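Local coordinates for protein putative TRAP PERIPLASMIC SOLUTE BINDING PROTEIN (Haemophilus influenzae, PDB 4PBQ) that binds L-gulonate and probably delivers it, as a TRAP periplasmic solute-binding protein, to a membrane transporter for uptake, at residues 141-146 with 229-234; 145-150 with 206-211; 224-229 with 285-290. All coordinates share one frame; numbering follows the deposited sequence.

Contacts 1, 2 and 3 lie in one mixed sheet and move outward from the middle of the protein to its flank. Contacts 1 and 2 are buried and both use strand 136-151, sharing G145 and F146; their centres are about 9 Å apart, and H229 NE2 joins them by bonding E206 OE1. Contact 3, whose centre lies about 17 Å from that of contact 1, is only partly buried and adds strand 286-288 to strand 223-225. Chemistry follows place: aromatic packing and a bulge in contact 1, an ion pair with ligand-binding groups in contact 2, and parallel backbone bonds with aliphatic side chains in contact 3.

Contact 1: 141-146 with 229-234; sequences YGMNGF and HIFSPG
F231 turns the edge of its ring onto the face of the F146 ring in a T-shaped pair, with planes 77° apart. CD1 of F231 sits over the centre of that face, 3.6 Å from F146 CE2, and F231 CB adds a CH-pi contact over the same ring. With CG anti to the backbone N (chi1 -178°), the F231 ring runs back over G145 towards M143. There its far end, CZ, meets CG of selenomethionine M143 at 3.9 Å, the two side chains crossing at about a right angle.

Backbone bonds join the strands antiparallel. G142 and G234 exchange a pair, with G142 N 2.8 Å from G234 O. S232 O is gripped twice, by N144 N and by G145 N, each at 3.0 Å, and S232 N returns a bond to G145 O. Two residues thus face one, and G145 takes up backbone angles suited to glycine.

Among polar side chains, N144 ND2 reaches P233 O through a water. S232 OG bonds instead to E104 and R147, on the side of the bound L-gulonate. The double grip on S232 O is a classic beta bulge, set where strands 136-151 and 231-239 pass the ligand site of this solute-binding fold.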
loop_
_atom_site.group_PDB
_atom_site.type_symbol
_atom_site.label_atom_id
_atom_site.label_comp_id
_atom_site.label_asym_id
_atom_site.label_seq_id
_atom_site.Cartn_x
_atom_site.Cartn_y
_atom_site.Cartn_z
ATOM N N TYR A 141 -9.852 -4.521 -1.437
ATOM C CA TYR A 141 -9.000 -3.380 -1.152
ATOM C C TYR A 141 -8.964 -3.119 0.351
ATOM O O TYR A 141 -9.988 -2.716 0.955
ATOM C CB TYR A 141 -9.588 -2.136 -1.799
ATOM C CG TYR A 141 -9.472 -2.039 -3.301
ATOM C CD1 TYR A 141 -8.279 -1.658 -3.913
ATOM C CD2 TYR A 141 -10.579 -2.279 -4.099
ATOM C CE1 TYR A 141 -8.199 -1.548 -5.291
ATOM C CE2 TYR A 141 -10.521 -2.153 -5.479
ATOM C CZ TYR A 141 -9.332 -1.777 -6.065
ATOM O OH TYR A 141 -9.265 -1.664 -7.430
ATOM N N GLY A 142 -7.807 -3.367 0.948
ATOM C CA GLY A 142 -7.558 -3.037 2.334
ATOM C C GLY A 142 -6.670 -1.815 2.461
ATOM O O GLY A 142 -6.256 -1.220 1.468
HETATM N N MSE A 143 -6.323 -1.486 3.696
HETATM C CA MSE A 143 -5.576 -0.274 4.003
HETATM C C MSE A 143 -4.183 -0.564 4.549
HETATM O O MSE A 143 -3.999 -1.349 5.478
HETATM C CB MSE A 143 -6.385 0.569 5.015
HETATM C CG MSE A 143 -5.615 1.672 5.685
HETATM SE SE MSE A 143 -6.641 2.722 6.978
HETATM C CE MSE A 143 -5.205 3.270 8.123
ATOM N N ASN A 144 -3.179 0.063 3.933
ATOM C CA ASN A 144 -1.896 0.219 4.581
ATOM C C ASN A 144 -1.794 1.636 5.161
ATOM O O ASN A 144 -1.344 1.823 6.282
ATOM C CB ASN A 144 -0.754 -0.121 3.618
ATOM C CG ASN A 144 -0.615 -1.607 3.410
ATOM O OD1 ASN A 144 -0.940 -2.375 4.298
ATOM N ND2 ASN A 144 -0.151 -2.017 2.246
ATOM N N GLY A 145 -2.246 2.634 4.391
ATOM C CA GLY A 145 -2.483 3.948 4.940
ATOM C C GLY A 145 -1.804 5.085 4.202
ATOM O O GLY A 145 -1.089 4.868 3.203
ATOM N N PHE A 146 -2.047 6.297 4.689
ATOM C CA PHE A 146 -1.308 7.441 4.168
ATOM C C PHE A 146 0.154 7.335 4.482
ATOM O O PHE A 146 0.551 6.946 5.576
ATOM C CB PHE A 146 -1.866 8.726 4.723
ATOM C CG PHE A 146 -3.185 9.115 4.118
ATOM C CD1 PHE A 146 -3.240 9.803 2.915
ATOM C CD2 PHE A 146 -4.362 8.780 4.751
ATOM C CE1 PHE A 146 -4.452 10.159 2.360
ATOM C CE2 PHE A 146 -5.595 9.124 4.209
ATOM C CZ PHE A 146 -5.653 9.813 3.018
ATOM N N HIS A 229 1.253 12.374 1.830
ATOM C CA HIS A 229 1.273 12.734 0.413
ATOM C C HIS A 229 0.553 11.762 -0.521
ATOM O O HIS A 229 0.048 12.158 -1.564
ATOM C CB HIS A 229 2.718 12.943 -0.040
ATOM C CG HIS A 229 3.646 11.819 0.321
ATOM N ND1 HIS A 229 4.201 11.684 1.575
ATOM C CD2 HIS A 229 4.104 10.771 -0.405
ATOM C CE1 HIS A 229 4.958 10.597 1.608
ATOM N NE2 HIS A 229 4.929 10.034 0.410
ATOM N N ILE A 230 0.522 10.481 -0.135
ATOM C CA ILE A 230 0.048 9.388 -0.982
ATOM C C ILE A 230 -0.663 8.383 -0.069
ATOM O O ILE A 230 -0.214 8.179 1.076
ATOM C CB ILE A 230 1.217 8.711 -1.737
ATOM C CG1 ILE A 230 1.689 9.600 -2.904
ATOM C CG2 ILE A 230 0.841 7.277 -2.210
ATOM C CD1 ILE A 230 2.925 9.073 -3.660
ATOM N N PHE A 231 -1.771 7.808 -0.538
ATOM C CA PHE A 231 -2.478 6.766 0.219
ATOM C C PHE A 231 -2.162 5.416 -0.394
ATOM O O PHE A 231 -2.347 5.224 -1.585
ATOM C CB PHE A 231 -4.003 6.954 0.200
ATOM C CG PHE A 231 -4.725 5.904 1.018
ATOM C CD1 PHE A 231 -4.924 6.075 2.387
ATOM C CD2 PHE A 231 -5.110 4.711 0.442
ATOM C CE1 PHE A 231 -5.555 5.068 3.146
ATOM C CE2 PHE A 231 -5.741 3.709 1.200
ATOM C CZ PHE A 231 -5.946 3.893 2.546
ATOM N N SER A 232 -1.714 4.463 0.419
ATOM C CA SER A 232 -1.362 3.133 -0.068
ATOM C C SER A 232 -2.379 2.071 0.358
ATOM O O SER A 232 -2.474 1.741 1.541
ATOM C CB SER A 232 0.006 2.764 0.468
ATOM O OG SER A 232 1.053 3.378 -0.264
ATOM N N PRO A 233 -3.126 1.529 -0.599
ATOM C CA PRO A 233 -3.982 0.370 -0.307
ATOM C C PRO A 233 -3.169 -0.912 -0.295
ATOM O O PRO A 233 -2.125 -0.983 -0.940
ATOM C CB PRO A 233 -4.925 0.324 -1.494
ATOM C CG PRO A 233 -4.509 1.371 -2.421
ATOM C CD PRO A 233 -3.184 1.879 -2.024
ATOM N N GLY A 234 -3.664 -1.904 0.433
ATOM C CA GLY A 234 -3.131 -3.256 0.381
ATOM C C GLY A 234 -4.156 -4.168 -0.284
ATOM O O GLY A 234 -5.263 -4.371 0.232
HETATM O O HOH W 1 0.562 -0.631 -0.226
#

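Contact 2: 145-150 with 206-211; sequences GFRVIS and ENPYML. With 2UF (L-gulonate), chain D.
V148 and N207 form a hydrogen-bonded antiparallel pair, V148 N lying 2.9 Å from N207 O and N207 N returning a bond to V148 O, while the short strands run at 141° to each other. Beside this pair R147 grips E206 side-on in a salt bridge. Its NE meets E206 OE1 at 2.7 Å and its NH2 meets OE2 at 3.0 Å, both oxygens close to the guanidinium plane. The carboxylate is turned 31° from that plane, and the nitrogens therefore come in from out of its own plane. A bend at chi3 (79°) swings the arginine head onto this carboxylate, which H229 helps to position by bonding OE1.

NH1 of R147 bonds L-gulonate O5 at 2.9 Å, and NH2, besides holding E206, bonds the carboxylate oxygen O6B at 3.0 Å; these bonds to E206 and the ligand probably fix the guanidinium. N207 runs alongside R147 with OD1 over the guanidinium face, and accepts from the ligand O5 hydroxyl at 2.8 Å while its ND2 bonds O6B. Away from the ligand, V148 CG2 stands above the centre of the Y209 ring, 4.2 Å from its centroid, and the Y209 hydroxyl meets the Q226 side chain. P208 is the N-cap residue of helix 209-214. Together with R167 and N171, R147 and N207 belong to the L-gulonate pocket of this TRAP solute-binding protein.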
loop_
_atom_site.group_PDB
_atom_site.type_symbol
_atom_site.label_atom_id
_atom_site.label_comp_id
_atom_site.label_asym_id
_atom_site.label_seq_id
_atom_site.Cartn_x
_atom_site.Cartn_y
_atom_site.Cartn_z
ATOM N N GLY A 145 -2.246 2.634 4.391
ATOM C CA GLY A 145 -2.483 3.948 4.940
ATOM C C GLY A 145 -1.804 5.085 4.202
ATOM O O GLY A 145 -1.089 4.868 3.203
ATOM N N PHE A 146 -2.047 6.297 4.689
ATOM C CA PHE A 146 -1.308 7.441 4.168
ATOM C C PHE A 146 0.154 7.335 4.482
ATOM O O PHE A 146 0.551 6.946 5.576
ATOM C CB PHE A 146 -1.866 8.726 4.723
ATOM C CG PHE A 146 -3.185 9.115 4.118
ATOM C CD1 PHE A 146 -3.240 9.803 2.915
ATOM C CD2 PHE A 146 -4.362 8.780 4.751
ATOM C CE1 PHE A 146 -4.452 10.159 2.360
ATOM C CE2 PHE A 146 -5.595 9.124 4.209
ATOM C CZ PHE A 146 -5.653 9.813 3.018
ATOM N N ARG A 147 0.970 7.773 3.530
ATOM C CA ARG A 147 2.403 7.701 3.703
ATOM C C ARG A 147 2.977 8.982 4.326
ATOM O O ARG A 147 2.564 10.095 3.993
ATOM C CB ARG A 147 3.069 7.416 2.347
ATOM C CG ARG A 147 2.569 6.119 1.717
ATOM C CD ARG A 147 3.106 5.891 0.369
ATOM N NE ARG A 147 4.470 5.367 0.310
ATOM C CZ ARG A 147 4.786 4.081 0.298
ATOM N NH1 ARG A 147 3.829 3.158 0.337
ATOM N NH2 ARG A 147 6.042 3.718 0.209
ATOM N N VAL A 148 3.919 8.788 5.238
ATOM C CA VAL A 148 4.627 9.883 5.904
ATOM C C VAL A 148 6.129 9.729 5.633
ATOM O O VAL A 148 6.597 8.656 5.245
ATOM C CB VAL A 148 4.309 9.972 7.414
ATOM C CG1 VAL A 148 2.829 10.148 7.615
ATOM C CG2 VAL A 148 4.811 8.748 8.175
ATOM N N ILE A 149 6.873 10.815 5.789
ATOM C CA ILE A 149 8.318 10.789 5.550
ATOM C C ILE A 149 9.100 10.612 6.843
ATOM O O ILE A 149 8.933 11.371 7.789
ATOM C CB ILE A 149 8.774 12.105 4.883
ATOM C CG1 ILE A 149 8.061 12.281 3.537
ATOM C CG2 ILE A 149 10.288 12.104 4.697
ATOM C CD1 ILE A 149 8.252 13.671 2.918
ATOM N N SER A 150 9.925 9.576 6.905
ATOM C CA SER A 150 10.845 9.425 8.004
ATOM C C SER A 150 12.223 9.914 7.546
ATOM O O SER A 150 12.571 9.791 6.381
ATOM C CB SER A 150 10.906 7.988 8.499
ATOM O OG SER A 150 11.471 7.101 7.568
ATOM N N GLU A 206 9.787 6.758 2.974
ATOM C CA GLU A 206 8.395 7.155 3.208
ATOM C C GLU A 206 7.479 5.936 3.147
ATOM O O GLU A 206 7.660 5.057 2.316
ATOM C CB GLU A 206 7.963 8.293 2.272
ATOM C CG GLU A 206 8.286 8.110 0.804
ATOM C CD GLU A 206 7.327 7.166 0.105
ATOM O OE1 GLU A 206 6.111 7.478 0.062
ATOM O OE2 GLU A 206 7.796 6.105 -0.391
ATOM N N ASN A 207 6.507 5.897 4.048
ATOM C CA ASN A 207 5.646 4.733 4.223
ATOM C C ASN A 207 4.620 5.102 5.281
ATOM O O ASN A 207 4.764 6.123 5.957
ATOM C CB ASN A 207 6.475 3.492 4.641
ATOM C CG ASN A 207 6.632 2.464 3.503
ATOM O OD1 ASN A 207 5.655 1.978 2.937
ATOM N ND2 ASN A 207 7.867 2.136 3.181
ATOM N N PRO A 208 3.573 4.291 5.425
ATOM C CA PRO A 208 2.587 4.587 6.465
ATOM C C PRO A 208 3.170 4.458 7.865
ATOM O O PRO A 208 4.158 3.732 8.067
ATOM C CB PRO A 208 1.473 3.551 6.206
ATOM C CG PRO A 208 1.662 3.143 4.766
ATOM C CD PRO A 208 3.150 3.194 4.548
ATOM N N TYR A 209 2.537 5.127 8.829
ATOM C CA TYR A 209 2.942 5.040 10.237
ATOM C C TYR A 209 3.129 3.595 10.712
ATOM O O TYR A 209 4.108 3.298 11.390
ATOM C CB TYR A 209 1.921 5.736 11.155
ATOM C CG TYR A 209 2.149 7.213 11.335
ATOM C CD1 TYR A 209 3.241 7.694 12.035
ATOM C CD2 TYR A 209 1.245 8.129 10.832
ATOM C CE1 TYR A 209 3.429 9.069 12.223
ATOM C CE2 TYR A 209 1.440 9.477 10.987
ATOM C CZ TYR A 209 2.520 9.943 11.693
ATOM O OH TYR A 209 2.672 11.315 11.842
HETATM N N MSE A 210 2.181 2.703 10.402
HETATM C CA MSE A 210 2.267 1.365 10.967
HETATM C C MSE A 210 3.480 0.621 10.463
HETATM O O MSE A 210 4.142 -0.057 11.249
HETATM C CB MSE A 210 0.995 0.540 10.748
HETATM C CG MSE A 210 -0.205 1.148 11.444
HETATM SE SE MSE A 210 -1.784 0.010 11.368
HETATM C CE MSE A 210 -2.289 0.320 9.531
ATOM N N LEU A 211 3.819 0.772 9.183
ATOM C CA LEU A 211 5.047 0.183 8.676
ATOM C C LEU A 211 6.293 0.724 9.400
ATOM O O LEU A 211 7.197 -0.026 9.769
ATOM C CB LEU A 211 5.140 0.426 7.159
ATOM C CG LEU A 211 6.264 -0.192 6.327
ATOM C CD1 LEU A 211 7.654 0.410 6.568
ATOM C CD2 LEU A 211 6.277 -1.662 6.518
HETATM O O6A 2UF D . 8.015 -0.937 -0.318
HETATM C C6 2UF D . 7.225 -0.018 -0.059
HETATM O O6B 2UF D . 7.535 1.097 0.385
HETATM C C5 2UF D . 5.725 -0.318 -0.261
HETATM O O5 2UF D . 4.985 0.478 0.639
HETATM C C4 2UF D . 5.291 -0.007 -1.711
HETATM O O4 2UF D . 5.952 -0.903 -2.619
HETATM C C3 2UF D . 3.757 -0.130 -1.835
HETATM O O3 2UF D . 3.245 -1.394 -1.289
HETATM C C2 2UF D . 3.302 -0.013 -3.300
HETATM O O2 2UF D . 1.906 0.206 -3.227
HETATM C C1 2UF D . 3.933 1.224 -4.010
HETATM O O1 2UF D . 3.323 1.337 -5.305
HETATM O O HOH W 2 -0.019 6.544 8.183
#

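Contact 3: 224-229 with 285-290; sequences IIQSNH and NEIIVP
The carbonyl of Q226 is met by the puckered ring of P290, CD lying 3.3 Å from Q226 O, and P290 CG reaches across to CG2 of I225. Within segment 224-229, the H229 imidazole receives S227 OG at its edge, in the ring plane, 2.8 Å from ND1. W177 stacks on the same imidazole, and with both ring nitrogens bonded its rotation is probably fixed.

Three backbone bonds tie the strands in parallel. I224 contributes both N and O: its N lies 2.9 Å from E286 O, and its O accepts from I288 N at 2.7 Å. Q226 N continues the series to I288 O at 2.8 Å, almost straight at 178°.

Isoleucines pack in pairs on the two faces. I225 and I288 lie side by side and point the same way; I225 CG1, anti to its carbonyl carbon (chi1 -57°), lies 4.2 Å from I288 CB. On the other face, I224 sits next to I287 and against Y209 and I212 of helix 209-214, while I224 CD1 meets N285 CB. N285 in turn bonds Y218 O through ND2.

Past the pairing the chain folds back in an inverse gamma turn centred on Q226, with S227 N bonded to I225 O. Through the three backbone bonds strand 286-288 joins strand 223-225 as a short parallel addition to the mixed sheet.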
loop_
_atom_site.group_PDB
_atom_site.type_symbol
_atom_site.label_atom_id
_atom_site.label_comp_id
_atom_site.label_asym_id
_atom_site.label_seq_id
_atom_site.Cartn_x
_atom_site.Cartn_y
_atom_site.Cartn_z
ATOM N N ILE A 224 9.787 12.213 11.916
ATOM C CA ILE A 224 8.678 11.734 11.106
ATOM C C ILE A 224 7.845 12.928 10.740
ATOM O O ILE A 224 7.349 13.659 11.600
ATOM C CB ILE A 224 7.834 10.667 11.844
ATOM C CG1 ILE A 224 8.705 9.466 12.198
ATOM C CG2 ILE A 224 6.667 10.235 10.976
ATOM C CD1 ILE A 224 8.010 8.409 13.039
ATOM N N ILE A 225 7.740 13.167 9.450
ATOM C CA ILE A 225 7.038 14.328 8.950
ATOM C C ILE A 225 5.701 13.894 8.337
ATOM O O ILE A 225 5.665 13.130 7.356
ATOM C CB ILE A 225 7.917 15.064 7.935
ATOM C CG1 ILE A 225 9.269 15.460 8.582
ATOM C CG2 ILE A 225 7.180 16.270 7.394
ATOM C CD1 ILE A 225 10.429 14.419 8.427
ATOM N N GLN A 226 4.609 14.387 8.918
ATOM C CA GLN A 226 3.268 13.921 8.567
ATOM C C GLN A 226 2.720 14.508 7.269
ATOM O O GLN A 226 1.708 15.200 7.244
ATOM C CB GLN A 226 2.310 14.194 9.702
ATOM C CG GLN A 226 1.022 13.446 9.616
ATOM C CD GLN A 226 0.170 13.718 10.834
ATOM O OE1 GLN A 226 -0.809 14.470 10.770
ATOM N NE2 GLN A 226 0.569 13.146 11.968
ATOM N N SER A 227 3.396 14.190 6.188
ATOM C CA SER A 227 3.035 14.684 4.870
ATOM C C SER A 227 1.724 14.120 4.334
ATOM O O SER A 227 0.941 14.839 3.731
ATOM C CB SER A 227 4.175 14.402 3.897
ATOM O OG SER A 227 4.620 13.050 3.955
ATOM N N ASN A 228 1.477 12.834 4.571
ATOM C CA ASN A 228 0.300 12.155 4.045
ATOM C C ASN A 228 0.136 12.445 2.552
ATOM O O ASN A 228 -0.960 12.749 2.080
ATOM C CB ASN A 228 -0.955 12.533 4.824
ATOM C CG ASN A 228 -0.897 12.086 6.275
ATOM O OD1 ASN A 228 -0.173 11.158 6.596
ATOM N ND2 ASN A 228 -1.672 12.725 7.145
ATOM N N HIS A 229 1.253 12.374 1.830
ATOM C CA HIS A 229 1.273 12.734 0.413
ATOM C C HIS A 229 0.553 11.762 -0.521
ATOM O O HIS A 229 0.048 12.158 -1.564
ATOM C CB HIS A 229 2.718 12.943 -0.040
ATOM C CG HIS A 229 3.646 11.819 0.321
ATOM N ND1 HIS A 229 4.201 11.684 1.575
ATOM C CD2 HIS A 229 4.104 10.771 -0.405
ATOM C CE1 HIS A 229 4.958 10.597 1.608
ATOM N NE2 HIS A 229 4.929 10.034 0.410
ATOM N N ASN A 285 10.867 9.680 18.947
ATOM C CA ASN A 285 10.752 10.292 17.613
ATOM C C ASN A 285 10.127 11.674 17.700
ATOM O O ASN A 285 9.318 11.932 18.581
ATOM C CB ASN A 285 9.937 9.425 16.654
ATOM C CG ASN A 285 10.567 8.079 16.408
ATOM O OD1 ASN A 285 10.249 7.095 17.089
ATOM N ND2 ASN A 285 11.475 8.019 15.441
ATOM N N GLU A 286 10.518 12.559 16.790
ATOM C CA GLU A 286 9.906 13.882 16.692
ATOM C C GLU A 286 8.977 13.924 15.498
ATOM O O GLU A 286 9.411 13.806 14.343
ATOM C CB GLU A 286 10.983 14.944 16.583
ATOM C CG GLU A 286 12.035 14.784 17.640
ATOM C CD GLU A 286 12.392 16.091 18.300
ATOM O OE1 GLU A 286 12.316 17.138 17.609
ATOM O OE2 GLU A 286 12.749 16.057 19.502
ATOM N N ILE A 287 7.689 14.075 15.780
ATOM C CA ILE A 287 6.674 14.094 14.744
ATOM C C ILE A 287 6.416 15.544 14.356
ATOM O O ILE A 287 6.077 16.374 15.189
ATOM C CB ILE A 287 5.366 13.434 15.221
ATOM C CG1 ILE A 287 5.567 11.914 15.373
ATOM C CG2 ILE A 287 4.271 13.651 14.215
ATOM C CD1 ILE A 287 4.276 11.133 15.587
ATOM N N ILE A 288 6.636 15.854 13.092
ATOM C CA ILE A 288 6.399 17.196 12.589
ATOM C C ILE A 288 5.087 17.192 11.806
ATOM O O ILE A 288 4.920 16.416 10.854
ATOM C CB ILE A 288 7.599 17.639 11.721
ATOM C CG1 ILE A 288 8.840 17.774 12.624
ATOM C CG2 ILE A 288 7.297 18.933 10.980
ATOM C CD1 ILE A 288 10.149 17.981 11.891
ATOM N N VAL A 289 4.124 17.992 12.243
ATOM C CA VAL A 289 2.919 18.192 11.436
ATOM C C VAL A 289 3.159 19.409 10.539
ATOM O O VAL A 289 3.430 20.492 11.039
ATOM C CB VAL A 289 1.687 18.412 12.305
ATOM C CG1 VAL A 289 0.439 18.541 11.430
ATOM C CG2 VAL A 289 1.536 17.256 13.300
ATOM N N PRO A 290 3.102 19.226 9.207
ATOM C CA PRO A 290 3.458 20.352 8.339
ATOM C C PRO A 290 2.558 21.554 8.568
ATOM O O PRO A 290 1.366 21.399 8.830
ATOM C CB PRO A 290 3.253 19.791 6.924
ATOM C CG PRO A 290 3.450 18.330 7.077
ATOM C CD PRO A 290 2.900 17.983 8.435
#